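Local coordinates for ferripyochelin binding protein (Pyrococcus horikoshii, PDB 1V3W) that probably catalyses the reversible hydration of carbon dioxide as a trimeric, zinc-containing gamma-class carbonic anhydrase that also binds calcium, at residues Arg44-Gln49 / Ser63-His68; Tyr70-Gly75 / Ala84-Ala89; Asn7-Arg12 / Ile26-Leu31; Val30-Thr35 / Gln49-Lys54; Ser101-Gly106 / Ala119-Asn124. All coordinates share one frame; numbering follows the deposited sequence. Where two conformers were deposited one is given.

Contact 1 (Arg44-Gln49 / Ser63-His68); sequences RGDIEQ and SIHTSH. With ZN (zinc ion), chain B.
His65 meets Asp46 with both ring nitrogens engaged: ND1 binds the zinc ion at 2.2 Å, while NE2 donates to Asp46 OD1 at 2.9 Å. His87, and His82 of the second subunit, bind the same zinc. OD1 lies in the imidazole plane and accepts through its syn lone pair, although the carboxylate is turned 67° from the ring. Arg44, with CG anti to the backbone N (chi1 -175°), sets its guanidinium over one face of the imidazole, offset to the rim and tilted 32° to the ring, CZ 3.7 Å from His65 NE2. Its NH1 gives a hydrogen to Asp46 OD2 in a salt bridge of 2.8 Å, and its backbone N donates to Ile64 O (3.1 Å). In the second subunit, His166 bonds to OD2 and Asp60 pairs with Arg44 NH2. Thr66 OG1 accepts from Glu48 N (2.9 Å) and donates to a water that also bonds Ile47 N and the carbonyls of Arg44 and Glu48. Ile47 CG2 sits squarely over the His68 ring, 3.7 Å from its centroid. With NE2 bonded to Asp46 and ND1 to zinc, the ring's rotation is fixed; the aspartate probably makes the imidazole a more electron-rich donor to the metal.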
# COMPACT_ATOMS: atom_id res chain seq x y z
N ARG A 44 1.91 -2.19 13.72
CA ARG A 44 1.39 -1.38 14.82
C ARG A 44 0.78 -2.22 15.93
O ARG A 44 -0.37 -2.66 15.85
CB ARG A 44 0.36 -0.38 14.26
CG ARG A 44 -0.18 0.62 15.28
CD ARG A 44 -0.48 1.98 14.63
NE ARG A 44 -1.45 1.91 13.54
CZ ARG A 44 -2.77 1.96 13.69
NH1 ARG A 44 -3.30 2.10 14.90
NH2 ARG A 44 -3.57 1.90 12.63
N GLY A 45 1.57 -2.45 16.98
CA GLY A 45 1.10 -3.24 18.11
C GLY A 45 0.54 -2.37 19.22
O GLY A 45 1.03 -2.42 20.35
N ASP A 46 -0.48 -1.58 18.91
CA ASP A 46 -1.08 -0.69 19.90
C ASP A 46 -2.38 -1.18 20.52
O ASP A 46 -2.94 -0.51 21.39
CB ASP A 46 -1.27 0.72 19.31
CG ASP A 46 -2.09 0.72 18.03
OD1 ASP A 46 -2.59 -0.34 17.61
OD2 ASP A 46 -2.23 1.82 17.44
N ILE A 47 -2.87 -2.33 20.08
CA ILE A 47 -4.08 -2.93 20.65
C ILE A 47 -3.64 -4.32 21.12
O ILE A 47 -3.23 -4.47 22.27
CB ILE A 47 -5.23 -3.02 19.61
CG1 ILE A 47 -5.58 -1.61 19.10
CG2 ILE A 47 -6.46 -3.65 20.26
CD1 ILE A 47 -6.70 -1.58 18.08
N GLU A 48 -3.71 -5.31 20.24
CA GLU A 48 -3.28 -6.66 20.59
C GLU A 48 -1.85 -6.86 20.07
O GLU A 48 -1.35 -6.06 19.29
CB GLU A 48 -4.19 -7.72 19.97
CG GLU A 48 -5.64 -7.70 20.42
CD GLU A 48 -5.81 -7.93 21.91
OE1 GLU A 48 -4.91 -8.51 22.54
OE2 GLU A 48 -6.87 -7.53 22.45
N GLN A 49 -1.21 -7.93 20.50
CA GLN A 49 0.15 -8.22 20.08
C GLN A 49 0.25 -8.68 18.63
O GLN A 49 -0.68 -9.27 18.08
CB GLN A 49 0.76 -9.31 20.97
CG GLN A 49 2.20 -9.67 20.63
CD GLN A 49 2.76 -10.77 21.53
OE1 GLN A 49 2.58 -11.96 21.27
NE2 GLN A 49 3.44 -10.37 22.59
N SER A 63 1.09 -3.59 5.89
CA SER A 63 0.59 -3.08 7.16
C SER A 63 0.08 -4.28 7.95
O SER A 63 -0.56 -5.17 7.40
CB SER A 63 -0.57 -2.10 6.97
OG SER A 63 -0.15 -0.92 6.32
N ILE A 64 0.40 -4.31 9.24
CA ILE A 64 -0.09 -5.37 10.11
C ILE A 64 -0.68 -4.68 11.32
O ILE A 64 -0.05 -3.82 11.93
CB ILE A 64 1.02 -6.34 10.57
CG1 ILE A 64 1.69 -6.98 9.35
CG2 ILE A 64 0.41 -7.43 11.45
CD1 ILE A 64 2.77 -7.99 9.69
N HIS A 65 -1.92 -5.04 11.64
CA HIS A 65 -2.60 -4.46 12.79
C HIS A 65 -3.48 -5.52 13.42
O HIS A 65 -3.48 -6.68 13.00
CB HIS A 65 -3.45 -3.26 12.34
CG HIS A 65 -3.86 -2.37 13.47
ND1 HIS A 65 -5.11 -1.80 13.55
CD2 HIS A 65 -3.19 -1.95 14.57
CE1 HIS A 65 -5.20 -1.07 14.65
NE2 HIS A 65 -4.04 -1.15 15.29
N THR A 66 -4.24 -5.12 14.44
CA THR A 66 -5.11 -6.04 15.15
C THR A 66 -6.39 -5.33 15.58
O THR A 66 -6.53 -4.12 15.41
CB THR A 66 -4.44 -6.57 16.43
OG1 THR A 66 -4.30 -5.49 17.37
CG2 THR A 66 -3.07 -7.16 16.13
N SER A 67 -7.31 -6.11 16.14
CA SER A 67 -8.57 -5.59 16.65
C SER A 67 -8.66 -6.12 18.07
O SER A 67 -7.99 -7.10 18.41
CB SER A 67 -9.75 -6.11 15.82
OG SER A 67 -9.69 -7.52 15.69
N HIS A 68 -9.46 -5.47 18.92
CA HIS A 68 -9.59 -5.93 20.29
C HIS A 68 -10.03 -7.39 20.32
O HIS A 68 -11.04 -7.76 19.72
CB HIS A 68 -10.61 -5.08 21.06
CG HIS A 68 -10.08 -3.73 21.47
ND1 HIS A 68 -10.12 -2.63 20.64
CD2 HIS A 68 -9.49 -3.33 22.62
CE1 HIS A 68 -9.57 -1.60 21.26
NE2 HIS A 68 -9.18 -1.99 22.46
ZN ZN B . -6.77 -1.78 12.04
O HOH W 1 -2.08 -3.98 17.69
O HOH W 2 -7.81 -0.30 12.30

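Contact 2 (Tyr70-Gly75 / Ala84-Ala89); sequences YPTEIG and AMVHGA. With ZN (zinc ion), chain B.
Thr72 meets the 84-89 segment at Gly88 and Ala89, where the chain leaves a strand bearing a zinc ligand. Thr72 OG1 lies 3.0 Å from Gly88 N and takes a hydrogen-bond partner from outside the pair, the carbonyl of His65. With OG1 beside the backbone N (chi1 -72°), CG2 is left anti to it and rests 3.8 Å from Val86 CG1. Next to it the backbone closes the contact: Glu73 N donates to Ala89 O at 3.0 Å, and Thr72 CA approaches the same oxygen at 3.3 Å. Gly88 adopts a positive phi of 52° and brings its CA within 3.2 Å of Tyr70 O, a close backbone approach. A water bridges the two backbones, donating to both Pro71 O and Gly88 O. One residue before Gly88, His87 points away from the 70-75 segment and binds the zinc ion through NE2 at 2.0 Å, while its ND1 is held by Asp105. Strand 72-74 lies between strands 49-52 and 90-91 in one parallel sheet, and strand 85-87 between 63-65 and 102-103 in another, so the contact spans a corner where two sheets of the beta-helix meet.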
# COMPACT_ATOMS: atom_id res chain seq x y z
N TYR A 70 -8.39 -9.78 18.96
CA TYR A 70 -7.88 -10.46 17.78
C TYR A 70 -6.42 -10.12 17.48
O TYR A 70 -6.14 -9.25 16.65
CB TYR A 70 -8.74 -10.12 16.56
CG TYR A 70 -10.13 -10.70 16.64
CD1 TYR A 70 -10.34 -12.06 16.40
CD2 TYR A 70 -11.22 -9.91 16.98
CE1 TYR A 70 -11.61 -12.62 16.50
CE2 TYR A 70 -12.50 -10.45 17.08
CZ TYR A 70 -12.69 -11.81 16.84
OH TYR A 70 -13.94 -12.35 16.95
N PRO A 71 -5.49 -10.78 18.16
CA PRO A 71 -4.08 -10.49 17.91
C PRO A 71 -3.68 -11.07 16.55
O PRO A 71 -4.42 -11.87 15.97
CB PRO A 71 -3.37 -11.19 19.07
CG PRO A 71 -4.25 -12.37 19.32
CD PRO A 71 -5.64 -11.78 19.24
N THR A 72 -2.53 -10.65 16.04
CA THR A 72 -2.05 -11.18 14.78
C THR A 72 -0.87 -12.08 15.12
O THR A 72 0.10 -11.63 15.72
CB THR A 72 -1.60 -10.08 13.82
OG1 THR A 72 -2.75 -9.38 13.33
CG2 THR A 72 -0.85 -10.68 12.64
N GLU A 73 -1.01 -13.34 14.77
CA GLU A 73 0.06 -14.28 15.02
C GLU A 73 0.51 -14.90 13.72
O GLU A 73 -0.26 -15.58 13.03
CB GLU A 73 -0.38 -15.34 15.97
CG GLU A 73 0.65 -16.44 16.04
CD GLU A 73 1.18 -16.63 17.43
OE1 GLU A 73 0.88 -15.79 18.32
OE2 GLU A 73 1.92 -17.62 17.61
N ILE A 74 1.79 -14.70 13.41
CA ILE A 74 2.38 -15.21 12.19
C ILE A 74 3.36 -16.32 12.53
O ILE A 74 4.17 -16.18 13.44
CB ILE A 74 3.13 -14.09 11.43
CG1 ILE A 74 2.19 -12.92 11.17
CG2 ILE A 74 3.70 -14.63 10.14
CD1 ILE A 74 0.99 -13.26 10.31
N GLY A 75 3.26 -17.43 11.79
CA GLY A 75 4.15 -18.56 12.03
C GLY A 75 5.53 -18.40 11.43
O GLY A 75 6.00 -17.27 11.20
N ALA A 84 0.69 -6.09 1.09
CA ALA A 84 -0.38 -6.89 1.65
C ALA A 84 -0.77 -6.29 2.99
O ALA A 84 -0.08 -5.40 3.52
CB ALA A 84 0.10 -8.33 1.83
N MET A 85 -1.87 -6.77 3.55
CA MET A 85 -2.34 -6.25 4.82
C MET A 85 -2.93 -7.39 5.64
O MET A 85 -3.83 -8.09 5.19
CB MET A 85 -3.40 -5.17 4.55
CG MET A 85 -3.65 -4.19 5.68
SD MET A 85 -4.54 -4.88 7.08
CE MET A 85 -3.51 -4.29 8.44
N VAL A 86 -2.39 -7.60 6.84
CA VAL A 86 -2.87 -8.65 7.73
C VAL A 86 -3.49 -7.99 8.95
O VAL A 86 -2.83 -7.22 9.65
CB VAL A 86 -1.71 -9.58 8.18
CG1 VAL A 86 -2.25 -10.66 9.10
CG2 VAL A 86 -1.04 -10.20 6.96
N HIS A 87 -4.76 -8.28 9.20
CA HIS A 87 -5.46 -7.66 10.31
C HIS A 87 -6.11 -8.64 11.28
O HIS A 87 -7.10 -9.29 10.94
CB HIS A 87 -6.52 -6.69 9.78
CG HIS A 87 -6.88 -5.61 10.74
ND1 HIS A 87 -7.62 -5.84 11.88
CD2 HIS A 87 -6.55 -4.29 10.76
CE1 HIS A 87 -7.73 -4.72 12.56
NE2 HIS A 87 -7.09 -3.76 11.91
N GLY A 88 -5.54 -8.74 12.48
CA GLY A 88 -6.07 -9.61 13.52
C GLY A 88 -6.28 -11.05 13.11
O GLY A 88 -7.28 -11.68 13.49
N ALA A 89 -5.34 -11.60 12.35
CA ALA A 89 -5.46 -12.97 11.88
C ALA A 89 -4.35 -13.89 12.36
O ALA A 89 -3.29 -13.45 12.81
CB ALA A 89 -5.50 -12.99 10.35
ZN ZN B . -6.77 -1.78 12.04
O HOH W 3 -6.80 -13.46 15.84
O HOH W 2 -7.81 -0.30 12.30

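Contact 3 (Asn7-Arg12 / Ile26-Leu31); sequences NGKKPR and IGDVVL
Arg12 and Val30 pair as parallel strand neighbours, Arg12 N donating to Val29 O at 2.8 Å and Leu31 N returning a bond to Arg12 O at 2.9 Å. Val30 CA and Pro11 CA add CA-H...O contacts to the carbonyls of Arg12 and Val29. Before this pairing the two backbones still run close, but proline has no hydrogen to offer, and the Pro11 ring instead sets its CG 3.3 Å from Gly27 O. Gly27, at a positive phi of 67°, begins the corner; Asp28 is the centre of an inverse gamma turn, closed by a weak bond from Val29 N to Gly27 O.

Among the side chains, Lys9 and Asp28 carry the polar part. The lysine bends at chi2 and chi3, laying CD and CE beside Asp28 CB, and its NZ forms a salt bridge of 3.1 Å with Asp28 OD1. The ammonium approaches from above the carboxylate plane, 54° out of it. The other oxygen, OD2, is held by Gln49, so the aspartate is gripped from two directions. Pro11 and Val29 make a looser apolar contact, CB to CB at 4.4 Å.

Ile173 of the second subunit packs on Pro11 and Lys10. Within this chain, strand 12-13, which begins at Arg12, is outermost in its parallel sheet; strand 29-31 separates it from strand 49-52, while Ile26 on the preceding strand lies against Tyr4 of strand 2-6 in the adjoining sheet.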
# COMPACT_ATOMS: atom_id res chain seq x y z
N ASN A 7 3.17 3.31 25.70
CA ASN A 7 2.80 3.16 27.07
C ASN A 7 3.64 2.00 27.62
O ASN A 7 4.84 2.17 27.51
CB ASN A 7 1.30 3.26 27.11
CG ASN A 7 0.93 4.68 26.67
OD1 ASN A 7 -0.18 5.16 26.69
ND2 ASN A 7 2.01 5.37 26.27
N GLY A 8 3.21 0.87 28.19
CA GLY A 8 4.25 -0.04 28.69
C GLY A 8 4.97 -1.01 27.75
O GLY A 8 5.84 -1.76 28.20
N LYS A 9 4.65 -1.00 26.46
CA LYS A 9 5.26 -1.97 25.57
C LYS A 9 6.34 -1.56 24.60
O LYS A 9 6.18 -0.65 23.78
CB LYS A 9 4.21 -2.70 24.75
CG LYS A 9 2.83 -2.63 25.31
CD LYS A 9 2.36 -4.01 25.67
CE LYS A 9 0.88 -4.17 25.39
NZ LYS A 9 0.39 -5.51 25.78
N LYS A 10 7.42 -2.32 24.67
CA LYS A 10 8.58 -2.15 23.83
C LYS A 10 8.64 -3.38 22.95
O LYS A 10 8.38 -4.50 23.40
CB LYS A 10 9.82 -2.07 24.71
CG LYS A 10 11.07 -1.65 23.98
CD LYS A 10 12.25 -1.65 24.93
CE LYS A 10 13.46 -0.98 24.31
NZ LYS A 10 14.19 -1.82 23.32
N PRO A 11 8.94 -3.21 21.67
CA PRO A 11 9.03 -4.37 20.78
C PRO A 11 10.12 -5.34 21.24
O PRO A 11 11.16 -4.91 21.76
CB PRO A 11 9.36 -3.74 19.43
CG PRO A 11 8.61 -2.43 19.49
CD PRO A 11 8.92 -1.95 20.90
N ARG A 12 9.89 -6.64 21.08
CA ARG A 12 10.91 -7.63 21.44
C ARG A 12 11.45 -8.11 20.10
O ARG A 12 10.79 -8.87 19.38
CB ARG A 12 10.34 -8.83 22.20
CG ARG A 12 11.47 -9.74 22.72
CD ARG A 12 10.95 -11.04 23.31
NE ARG A 12 12.01 -11.84 23.94
CZ ARG A 12 11.94 -13.15 24.12
NH1 ARG A 12 10.87 -13.81 23.70
NH2 ARG A 12 12.92 -13.81 24.72
N ILE A 26 5.79 -0.50 16.24
CA ILE A 26 5.28 0.15 17.44
C ILE A 26 4.68 -0.79 18.48
O ILE A 26 3.86 -1.65 18.17
CB ILE A 26 4.18 1.17 17.08
CG1 ILE A 26 4.71 2.18 16.06
CG2 ILE A 26 3.68 1.88 18.33
CD1 ILE A 26 3.60 2.90 15.32
N GLY A 27 5.08 -0.60 19.74
CA GLY A 27 4.52 -1.36 20.83
C GLY A 27 4.73 -2.85 20.99
O GLY A 27 5.85 -3.35 20.95
N ASP A 28 3.61 -3.54 21.20
CA ASP A 28 3.60 -4.98 21.44
C ASP A 28 3.82 -5.78 20.17
O ASP A 28 2.87 -6.33 19.59
CB ASP A 28 2.27 -5.37 22.09
CG ASP A 28 2.31 -6.75 22.72
OD1 ASP A 28 1.28 -7.16 23.29
OD2 ASP A 28 3.36 -7.43 22.65
N VAL A 29 5.07 -5.85 19.75
CA VAL A 29 5.46 -6.59 18.56
C VAL A 29 6.63 -7.49 18.89
O VAL A 29 7.58 -7.07 19.56
CB VAL A 29 5.89 -5.62 17.42
CG1 VAL A 29 6.33 -6.42 16.20
CG2 VAL A 29 4.73 -4.70 17.06
N VAL A 30 6.55 -8.74 18.45
CA VAL A 30 7.62 -9.70 18.68
C VAL A 30 8.14 -10.16 17.32
O VAL A 30 7.37 -10.62 16.48
CB VAL A 30 7.12 -10.94 19.46
CG1 VAL A 30 8.27 -11.92 19.65
CG2 VAL A 30 6.55 -10.52 20.80
N LEU A 31 9.44 -10.01 17.10
CA LEU A 31 10.06 -10.43 15.85
C LEU A 31 11.12 -11.47 16.22
O LEU A 31 12.14 -11.12 16.82
CB LEU A 31 10.71 -9.23 15.14
CG LEU A 31 9.79 -8.06 14.77
CD1 LEU A 31 10.59 -6.94 14.11
CD2 LEU A 31 8.69 -8.54 13.84

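Contact 4 (Val30-Thr35 / Gln49-Lys54); sequences VLEEKT and QIYVGK
Val30 packs against Tyr51 on one face of a parallel pair of neighbouring strands from successive coils, its CB 3.6 Å from Tyr51 CD1 and its CG1 equally near CE1, while CG2 turns to the amide end of Gln49, an amide hydrogen-bonded to Asp28. Both backbone polar groups of this valine bond to the 49-52 strand, straddling Tyr51: Val30 N donates to Ile50 O at 2.9 Å, and Val30 O accepts from Val52 N at 2.8 Å. Val52 faces the other way, into the interior of the left-handed beta-helix, where its CG2 lies side by side with Leu31 CD2 at 3.6 Å. Its carbonyl takes Glu32 N, extending the strand register toward the turn. Lys54, the third large contributor, runs alongside Glu32 on the outer surface, CG 3.7 Å from Glu32 CB, and its aliphatic chain also reaches Glu33. The turn itself is a type II beta turn from Glu32 to Thr35, in which Thr35 OG1 donates to Glu32 O. Across the contact no charged atoms touch, and the Lys54 ammonium forms its salt bridge with Glu76. The lysine therefore contributes its methylene groups to this contact, with any electrostatic attraction to the glutamates probably secondary.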
# COMPACT_ATOMS: atom_id res chain seq x y z
N VAL A 30 6.55 -8.74 18.45
CA VAL A 30 7.62 -9.70 18.68
C VAL A 30 8.14 -10.16 17.32
O VAL A 30 7.37 -10.62 16.48
CB VAL A 30 7.12 -10.94 19.46
CG1 VAL A 30 8.27 -11.92 19.65
CG2 VAL A 30 6.55 -10.52 20.80
N LEU A 31 9.44 -10.01 17.10
CA LEU A 31 10.06 -10.43 15.85
C LEU A 31 11.12 -11.47 16.22
O LEU A 31 12.14 -11.12 16.82
CB LEU A 31 10.71 -9.23 15.14
CG LEU A 31 9.79 -8.06 14.77
CD1 LEU A 31 10.59 -6.94 14.11
CD2 LEU A 31 8.69 -8.54 13.84
N GLU A 32 10.92 -12.73 15.82
CA GLU A 32 11.89 -13.76 16.15
C GLU A 32 13.12 -13.75 15.28
O GLU A 32 13.34 -12.88 14.43
CB GLU A 32 11.27 -15.17 16.06
CG GLU A 32 10.95 -15.83 17.42
CD GLU A 32 12.13 -16.55 18.09
OE1 GLU A 32 13.30 -16.25 17.77
OE2 GLU A 32 11.87 -17.42 18.95
N GLU A 33 13.96 -14.75 15.55
CA GLU A 33 15.18 -14.94 14.79
C GLU A 33 15.02 -15.03 13.27
O GLU A 33 14.11 -15.68 12.77
CB GLU A 33 15.87 -16.20 15.34
CG GLU A 33 17.07 -16.72 14.58
CD GLU A 33 17.73 -17.86 15.32
OE1 GLU A 33 17.06 -18.51 16.15
OE2 GLU A 33 18.93 -18.12 15.07
N LYS A 34 15.93 -14.35 12.57
CA LYS A 34 15.97 -14.33 11.11
C LYS A 34 14.74 -13.79 10.41
O LYS A 34 14.47 -14.13 9.26
CB LYS A 34 16.32 -15.73 10.59
CG LYS A 34 17.73 -16.17 10.99
CD LYS A 34 18.03 -17.60 10.57
CE LYS A 34 19.46 -17.98 10.91
NZ LYS A 34 19.74 -17.88 12.37
N THR A 35 13.98 -12.95 11.11
CA THR A 35 12.82 -12.33 10.50
C THR A 35 13.32 -11.06 9.84
O THR A 35 14.45 -10.63 10.09
CB THR A 35 11.74 -11.93 11.54
OG1 THR A 35 12.32 -11.11 12.56
CG2 THR A 35 11.12 -13.17 12.16
N GLN A 49 -1.21 -7.93 20.50
CA GLN A 49 0.15 -8.22 20.08
C GLN A 49 0.25 -8.68 18.63
O GLN A 49 -0.68 -9.27 18.08
CB GLN A 49 0.76 -9.31 20.97
CG GLN A 49 2.20 -9.67 20.63
CD GLN A 49 2.76 -10.77 21.53
OE1 GLN A 49 2.58 -11.96 21.27
NE2 GLN A 49 3.44 -10.37 22.59
N ILE A 50 1.39 -8.38 18.01
CA ILE A 50 1.68 -8.83 16.66
C ILE A 50 2.92 -9.68 16.84
O ILE A 50 3.97 -9.18 17.26
CB ILE A 50 2.01 -7.67 15.70
CG1 ILE A 50 0.77 -6.80 15.50
CG2 ILE A 50 2.49 -8.22 14.36
CD1 ILE A 50 1.05 -5.49 14.81
N TYR A 51 2.79 -10.97 16.57
CA TYR A 51 3.90 -11.91 16.72
C TYR A 51 4.34 -12.42 15.35
O TYR A 51 3.50 -12.87 14.57
CB TYR A 51 3.47 -13.09 17.58
CG TYR A 51 4.55 -14.12 17.79
CD1 TYR A 51 5.40 -14.05 18.89
CD2 TYR A 51 4.74 -15.15 16.87
CE1 TYR A 51 6.42 -14.99 19.06
CE2 TYR A 51 5.75 -16.08 17.03
CZ TYR A 51 6.59 -16.00 18.13
OH TYR A 51 7.59 -16.92 18.27
N VAL A 52 5.63 -12.35 15.07
CA VAL A 52 6.18 -12.83 13.81
C VAL A 52 7.21 -13.92 14.09
O VAL A 52 8.27 -13.65 14.65
CB VAL A 52 6.83 -11.69 13.01
CG1 VAL A 52 7.31 -12.20 11.66
CG2 VAL A 52 5.83 -10.55 12.82
N GLY A 53 6.88 -15.15 13.70
CA GLY A 53 7.74 -16.29 13.93
C GLY A 53 9.03 -16.34 13.13
O GLY A 53 9.23 -15.57 12.20
N LYS A 54 9.90 -17.28 13.50
CA LYS A 54 11.20 -17.43 12.85
C LYS A 54 11.17 -17.55 11.33
O LYS A 54 10.27 -18.17 10.75
CB LYS A 54 11.94 -18.65 13.42
CG LYS A 54 12.29 -18.54 14.90
CD LYS A 54 13.39 -19.52 15.30
CE LYS A 54 12.96 -20.98 15.14
NZ LYS A 54 11.87 -21.35 16.09

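Contact 5 (Ser101-Gly106 / Ala119-Asn124); sequences SVILDG and AVVPPN
Two successive coils of the parallel beta-helix meet here, Val102 pairing with Val120 and Ile103 with Val121. Val102 N donates to Ala119 O at 2.9 Å, Val102 O accepts from Val121 N at 2.8 Å, and Leu104 N reaches Val121 O at 3.0 Å. Ile103 and Val121 lie side by side; the isoleucine is bent at chi2 (-58°), which carries CD1 to 3.4 Å from Val121 CG2, tighter than usual for two methyls. Such stacking of equivalent residues, 18 positions apart along the chain, is the hallmark of the left-handed beta-helix built from hexapeptide repeats, to which gamma-class carbonic anhydrases belong. Val102 and Val120 share the other face, where Ser100 and Ala117 of the second subunit pack against them. Leu104 CD1 settles between Pro123 CD, 3.7 Å away, and Val120 CG1, with Ile99 of the second subunit also touching this leucine. Beyond the strands the pairing resumes where Asn124 N donates to Asp105 O at 2.8 Å. Gly106 CA comes 3.6 Å from Asn124 OD1. The carboxylate of Asp105 turns to other coils: OD1 accepts from His87 ND1 and from Ser67 OG.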
# COMPACT_ATOMS: atom_id res chain seq x y z
N SER A 101 -2.58 -8.57 -1.02
CA SER A 101 -3.74 -9.34 -0.58
C SER A 101 -4.17 -8.79 0.78
O SER A 101 -3.51 -7.91 1.34
CB SER A 101 -3.39 -10.83 -0.47
OG SER A 101 -2.42 -11.07 0.54
N VAL A 102 -5.27 -9.31 1.31
CA VAL A 102 -5.79 -8.87 2.60
C VAL A 102 -6.26 -10.08 3.40
O VAL A 102 -6.96 -10.94 2.88
CB VAL A 102 -7.00 -7.91 2.42
CG1 VAL A 102 -7.49 -7.43 3.78
CG2 VAL A 102 -6.61 -6.74 1.54
N ILE A 103 -5.86 -10.13 4.67
CA ILE A 103 -6.27 -11.22 5.56
C ILE A 103 -7.00 -10.52 6.70
O ILE A 103 -6.40 -9.73 7.42
CB ILE A 103 -5.06 -11.98 6.12
CG1 ILE A 103 -4.12 -12.38 4.97
CG2 ILE A 103 -5.53 -13.21 6.89
CD1 ILE A 103 -4.76 -13.24 3.91
N LEU A 104 -8.28 -10.81 6.85
CA LEU A 104 -9.08 -10.15 7.88
C LEU A 104 -9.18 -10.85 9.24
O LEU A 104 -8.76 -11.99 9.41
CB LEU A 104 -10.46 -9.83 7.31
CG LEU A 104 -10.37 -8.90 6.09
CD1 LEU A 104 -11.73 -8.72 5.44
CD2 LEU A 104 -9.80 -7.56 6.54
N ASP A 105 -9.75 -10.12 10.19
CA ASP A 105 -9.89 -10.55 11.58
C ASP A 105 -10.54 -11.90 11.82
O ASP A 105 -11.60 -12.22 11.27
CB ASP A 105 -10.65 -9.47 12.35
CG ASP A 105 -10.03 -8.10 12.17
OD1 ASP A 105 -9.17 -7.72 12.99
OD2 ASP A 105 -10.39 -7.41 11.20
N GLY A 106 -9.89 -12.70 12.67
CA GLY A 106 -10.41 -14.01 13.00
C GLY A 106 -10.07 -15.10 12.01
O GLY A 106 -10.34 -16.27 12.26
N ALA A 119 -6.05 -11.24 -3.37
CA ALA A 119 -7.14 -11.98 -2.76
C ALA A 119 -7.48 -11.39 -1.39
O ALA A 119 -6.65 -10.74 -0.76
CB ALA A 119 -6.78 -13.46 -2.62
N VAL A 120 -8.71 -11.62 -0.94
CA VAL A 120 -9.15 -11.14 0.36
C VAL A 120 -9.73 -12.29 1.16
O VAL A 120 -10.75 -12.87 0.77
CB VAL A 120 -10.24 -10.04 0.23
CG1 VAL A 120 -10.75 -9.64 1.62
CG2 VAL A 120 -9.68 -8.83 -0.50
N VAL A 121 -9.07 -12.64 2.25
CA VAL A 121 -9.56 -13.71 3.11
C VAL A 121 -10.51 -13.05 4.11
O VAL A 121 -10.08 -12.26 4.96
CB VAL A 121 -8.41 -14.42 3.85
CG1 VAL A 121 -8.97 -15.47 4.79
CG2 VAL A 121 -7.47 -15.07 2.84
N PRO A 122 -11.81 -13.35 4.02
CA PRO A 122 -12.86 -12.80 4.89
C PRO A 122 -12.66 -13.06 6.38
O PRO A 122 -11.93 -13.98 6.78
CB PRO A 122 -14.13 -13.47 4.37
CG PRO A 122 -13.81 -13.77 2.94
CD PRO A 122 -12.40 -14.27 3.03
N PRO A 123 -13.31 -12.25 7.23
CA PRO A 123 -13.19 -12.42 8.68
C PRO A 123 -13.62 -13.83 9.08
O PRO A 123 -14.57 -14.39 8.53
CB PRO A 123 -14.15 -11.36 9.22
CG PRO A 123 -14.08 -10.29 8.18
CD PRO A 123 -14.13 -11.08 6.90
N ASN A 124 -12.89 -14.40 10.04
CA ASN A 124 -13.18 -15.74 10.57
C ASN A 124 -13.08 -16.89 9.57
O ASN A 124 -13.44 -18.02 9.89
CB ASN A 124 -14.56 -15.75 11.23
CG ASN A 124 -14.62 -14.82 12.43
OD1 ASN A 124 -13.83 -14.94 13.36
ND2 ASN A 124 -15.57 -13.89 12.40

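Contacts 1 and 2 meet at the zinc ion, each supplying one histidine from this chain, with His82 of the second subunit as a further ligand; their centres are about 8 Å apart. Contact 5 reaches the same site from the second shell through the Asp105 carboxylate, its OD1 2.7 Å from His87 ND1. Contacts 3 and 4 share Val30 and Leu31 and use the same strand, 29-31, joined further by Asp28 OD2 and Gln49 NE2 at 2.9 Å. Contact 4 in turn shares Gln49 with contact 1. The length of the beta-helix shows in contacts 3 and 5, whose centres lie about 24 Å apart without touching.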